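Local coordinates for flavin-nucleotide-binding protein (Mycobacterium smegmatis, PDB 4YBN), which binds FAD and heme on a split beta-barrel fold and probably acts as an oxidoreductase related to the pyridoxamine 5'-phosphate oxidases, at residues A[114-117]-A[118-121]; A[207-210]-A[211-214]. All blocks are in the same frame, centred on the assembly; numbering follows the deposited sequence.

Contact 1 (A[114-117]-A[118-121])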
loop_
_atom_site.group_PDB
_atom_site.type_symbol
_atom_site.label_atom_id
_atom_site.label_comp_id
_atom_site.label_asym_id
_atom_site.label_seq_id
_atom_site.Cartn_x
_atom_site.Cartn_y
_atom_site.Cartn_z
ATOM N N ILE A 114 -23.252 1.601 -8.434
ATOM C CA ILE A 114 -23.510 2.349 -9.643
ATOM C C ILE A 114 -24.626 1.624 -10.385
ATOM O O ILE A 114 -24.568 0.407 -10.642
ATOM C CB ILE A 114 -22.245 2.446 -10.558
ATOM C CG1 ILE A 114 -21.098 3.178 -9.843
ATOM C CG2 ILE A 114 -22.531 3.201 -11.858
ATOM C CD1 ILE A 114 -21.545 4.410 -9.154
ATOM N N ALA A 115 -25.656 2.392 -10.782
ATOM C CA ALA A 115 -26.798 1.813 -11.541
ATOM C C ALA A 115 -26.383 1.249 -12.867
ATOM O O ALA A 115 -25.421 1.758 -13.514
ATOM C CB ALA A 115 -27.924 2.852 -11.768
ATOM N N ASP A 116 -27.165 0.256 -13.321
ATOM C CA ASP A 116 -26.930 -0.423 -14.582
ATOM C C ASP A 116 -26.757 0.546 -15.726
ATOM O O ASP A 116 -25.916 0.345 -16.589
ATOM C CB ASP A 116 -28.114 -1.343 -14.917
ATOM C CG ASP A 116 -28.089 -2.669 -14.132
ATOM O OD1 ASP A 116 -27.252 -2.877 -13.202
ATOM O OD2 ASP A 116 -28.932 -3.527 -14.474
ATOM N N ASP A 117 -27.549 1.630 -15.721
ATOM C CA ASP A 117 -27.456 2.615 -16.799
ATOM C C ASP A 117 -26.159 3.455 -16.785
ATOM O O ASP A 117 -25.714 3.998 -17.806
ATOM C CB ASP A 117 -28.641 3.592 -16.724
ATOM C CG ASP A 117 -29.023 3.994 -15.276
ATOM O OD1 ASP A 117 -28.672 5.117 -14.812
ATOM O OD2 ASP A 117 -29.736 3.192 -14.617
ATOM N N ALA A 118 -25.569 3.574 -15.613
ATOM C CA ALA A 118 -24.397 4.380 -15.420
ATOM C C ALA A 118 -23.085 3.561 -15.442
ATOM O O ALA A 118 -22.017 4.133 -15.497
ATOM C CB ALA A 118 -24.553 5.101 -14.073
ATOM N N LYS A 119 -23.164 2.238 -15.451
ATOM C CA LYS A 119 -21.954 1.436 -15.230
ATOM C C LYS A 119 -20.946 1.632 -16.368
ATOM O O LYS A 119 -19.739 1.837 -16.151
ATOM C CB LYS A 119 -22.263 -0.038 -15.206
ATOM C CG LYS A 119 -22.934 -0.628 -14.047
ATOM C CD LYS A 119 -22.881 -2.130 -14.373
ATOM C CE LYS A 119 -23.285 -2.942 -13.203
ATOM N NZ LYS A 119 -23.514 -4.318 -13.690
ATOM N N ARG A 120 -21.456 1.643 -17.586
ATOM C CA ARG A 120 -20.628 1.778 -18.759
ATOM C C ARG A 120 -19.771 3.040 -18.699
ATOM O O ARG A 120 -18.536 3.020 -18.952
ATOM C CB ARG A 120 -21.472 1.741 -20.021
ATOM C CG ARG A 120 -20.639 1.853 -21.285
ATOM C CD ARG A 120 -21.447 1.869 -22.580
ATOM N NE ARG A 120 -22.350 0.730 -22.746
ATOM C CZ ARG A 120 -21.992 -0.477 -23.183
ATOM N NH1 ARG A 120 -20.757 -0.737 -23.538
ATOM N NH2 ARG A 120 -22.900 -1.458 -23.282
ATOM N N GLY A 121 -20.387 4.123 -18.297
ATOM C CA GLY A 121 -19.692 5.406 -18.263
ATOM C C GLY A 121 -18.640 5.429 -17.137
ATOM O O GLY A 121 -17.531 5.958 -17.314
HETATM O O HOH W 1 -24.195 1.381 -18.415
HETATM O O HOH W 2 -23.191 4.688 -18.683
#

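Contact 2 (A[207-210]-A[211-214])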
loop_
_atom_site.group_PDB
_atom_site.type_symbol
_atom_site.label_atom_id
_atom_site.label_comp_id
_atom_site.label_asym_id
_atom_site.label_seq_id
_atom_site.Cartn_x
_atom_site.Cartn_y
_atom_site.Cartn_z
ATOM N N LEU A 207 3.068 -0.962 -29.844
ATOM C CA LEU A 207 2.469 -0.577 -28.566
ATOM C C LEU A 207 1.427 0.455 -28.851
ATOM O O LEU A 207 1.701 1.360 -29.577
ATOM C CB LEU A 207 3.449 0.063 -27.658
ATOM C CG LEU A 207 4.530 -0.716 -26.994
ATOM C CD1 LEU A 207 5.383 0.276 -26.232
ATOM C CD2 LEU A 207 3.946 -1.800 -26.095
ATOM N N PRO A 208 0.267 0.362 -28.188
ATOM C CA PRO A 208 -0.709 1.393 -28.300
ATOM C C PRO A 208 -0.294 2.677 -27.628
ATOM O O PRO A 208 0.555 2.687 -26.738
ATOM C CB PRO A 208 -1.958 0.812 -27.614
ATOM C CG PRO A 208 -1.672 -0.558 -27.193
ATOM C CD PRO A 208 -0.182 -0.805 -27.395
ATOM N N PRO A 209 -0.840 3.819 -28.088
ATOM C CA PRO A 209 -0.336 5.083 -27.534
ATOM C C PRO A 209 -0.508 5.179 -26.064
ATOM O O PRO A 209 0.369 5.672 -25.379
ATOM C CB PRO A 209 -1.221 6.138 -28.217
ATOM C CG PRO A 209 -1.498 5.513 -29.530
ATOM C CD PRO A 209 -1.715 4.045 -29.252
ATOM N N SER A 210 -1.623 4.656 -25.563
ATOM C CA SER A 210 -1.876 4.698 -24.146
ATOM C C SER A 210 -0.810 3.971 -23.382
ATOM O O SER A 210 -0.417 4.390 -22.297
ATOM C CB SER A 210 -3.225 4.069 -23.815
ATOM O OG SER A 210 -3.292 2.685 -24.097
ATOM N N VAL A 211 -0.319 2.880 -23.945
ATOM C CA VAL A 211 0.649 2.127 -23.211
ATOM C C VAL A 211 1.993 2.825 -23.347
ATOM O O VAL A 211 2.805 2.744 -22.437
ATOM C CB VAL A 211 0.772 0.719 -23.728
ATOM C CG1 VAL A 211 1.947 -0.009 -23.098
ATOM C CG2 VAL A 211 -0.496 -0.030 -23.446
ATOM N N ARG A 212 2.225 3.540 -24.446
ATOM C CA ARG A 212 3.468 4.301 -24.617
ATOM C C ARG A 212 3.613 5.364 -23.552
ATOM O O ARG A 212 4.713 5.607 -23.064
ATOM C CB ARG A 212 3.537 4.962 -26.007
ATOM C CG ARG A 212 3.363 3.969 -27.126
ATOM C CD ARG A 212 3.871 4.458 -28.470
ATOM N NE ARG A 212 3.182 5.669 -28.896
ATOM C CZ ARG A 212 2.351 5.728 -29.927
ATOM N NH1 ARG A 212 2.084 4.637 -30.644
ATOM N NH2 ARG A 212 1.765 6.879 -30.234
ATOM N N GLY A 213 2.486 5.924 -23.132
ATOM C CA GLY A 213 2.385 6.812 -21.953
ATOM C C GLY A 213 2.712 6.261 -20.582
ATOM O O GLY A 213 3.049 7.026 -19.640
ATOM N N MET A 214 2.624 4.950 -20.423
ATOM C CA MET A 214 2.868 4.311 -19.126
ATOM C C MET A 214 4.376 4.186 -18.906
ATOM O O MET A 214 4.962 3.133 -18.996
ATOM C CB MET A 214 2.154 2.938 -19.071
ATOM C CG MET A 214 0.639 3.138 -19.057
ATOM S SD MET A 214 -0.138 1.542 -19.293
ATOM C CE MET A 214 -0.070 0.936 -17.613
#

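Contact 1 (A[114-117]-A[118-121])
Ile114 and Ala118 meet in a local contact at the first turn of helix 116-130, where the chain leaves strand 110-113. CG2 of Ile114 reaches CB of Ala118 at 3.6 Å; chi1, -61° to CG1, leaves CG2 opposite the backbone N and facing the helix, while the CG1 branch leads off, and the side chain also packs on Ala151 and Ala153 of strand 149-155. The turn is closed by the backbone: Ala118 N donates to Ala115 O over 2.8 Å, standing well above the carbonyl plane, 52° out of it. Lys119 lays its CG 3.5 Å from Ala115 O and runs on extended beside Asp116, the two side chains pointing the same way. Its NZ stays 4.0 Å from Asp116 OD1, beyond a salt bridge, and bonds instead to the carbonyl oxygens of Leu146 and Thr149, so any attraction between acid and lysine is probably longer-range. One water accepts a hydrogen bond from Arg120 N and donates to Asp116 O at 2.7 Å; a second does the same between Gly121 N and Asp117 O, bridging where the early helix is weakly bonded. Such a hydrated first turn makes the strand-to-helix junction of this split-barrel domain near the heme.

Contact 2 (A[207-210]-A[211-214])
Arg212 folds back over Pro209, its guanidinium lying with one face on the proline. Pro209 CA sits 3.6 Å above the centre of that plane, and Pro209 CG comes to 3.6 Å from Arg212 NH2. The chain gets there by a bend at chi3 (-60°), which turns the head back toward the start of the helix; NH1 then makes a weak hydrogen bond to Leu207 O at 3.5 Å. Nearer the backbone, Arg212 CG passes close to Pro208 O, the same oxygen that accepts a hydrogen bond from Arg212 N (3.0 Å) and a weak one from Val211 N. Gly213 N adds a bond to Pro209 O. Val211 divides its methyls: CG1, opposite the backbone N (chi1 171°), meets Leu207 CD2 at 4.0 Å, the two side chains crossing at about a right angle, whereas CG2 lies alongside the Pro208 ring, 4.0 Å from its CG. Ser210 OG is hydrogen-bonded to Glu137 OE1, and Met214 brings its CG to 3.6 Å from Ser210 O. Pro208, at the N-cap, opens the short helix 209-212, which rests on helix 134-137 through Pro208, Pro209 and Ser210; Leu207, Pro208 and Val211 also pack against Trp182 of the second subunit, and Met214 against its Val89.

How the contacts relate
Contact 1 is the start of a long helix entered from a strand, and contact 2 a whole short helix with its Leu-Pro-Pro lead-in; they follow one another along the chain without touching, their centres 27 Å apart and their nearest atoms about 16 Å. The side chain of Lys119 in contact 1 lies about 7 Å from a bound heme, and that of Ile114 about 8 Å from the side chain of His62, an axial ligand of the heme iron. Contact 2 lies away from the annotated sites, the side chain of Met214 being about 8 Å from a heme and about 13 Å from FAD. The 114-121 turn stays within one subunit, whereas 207-214 also meets the second subunit of the dimer.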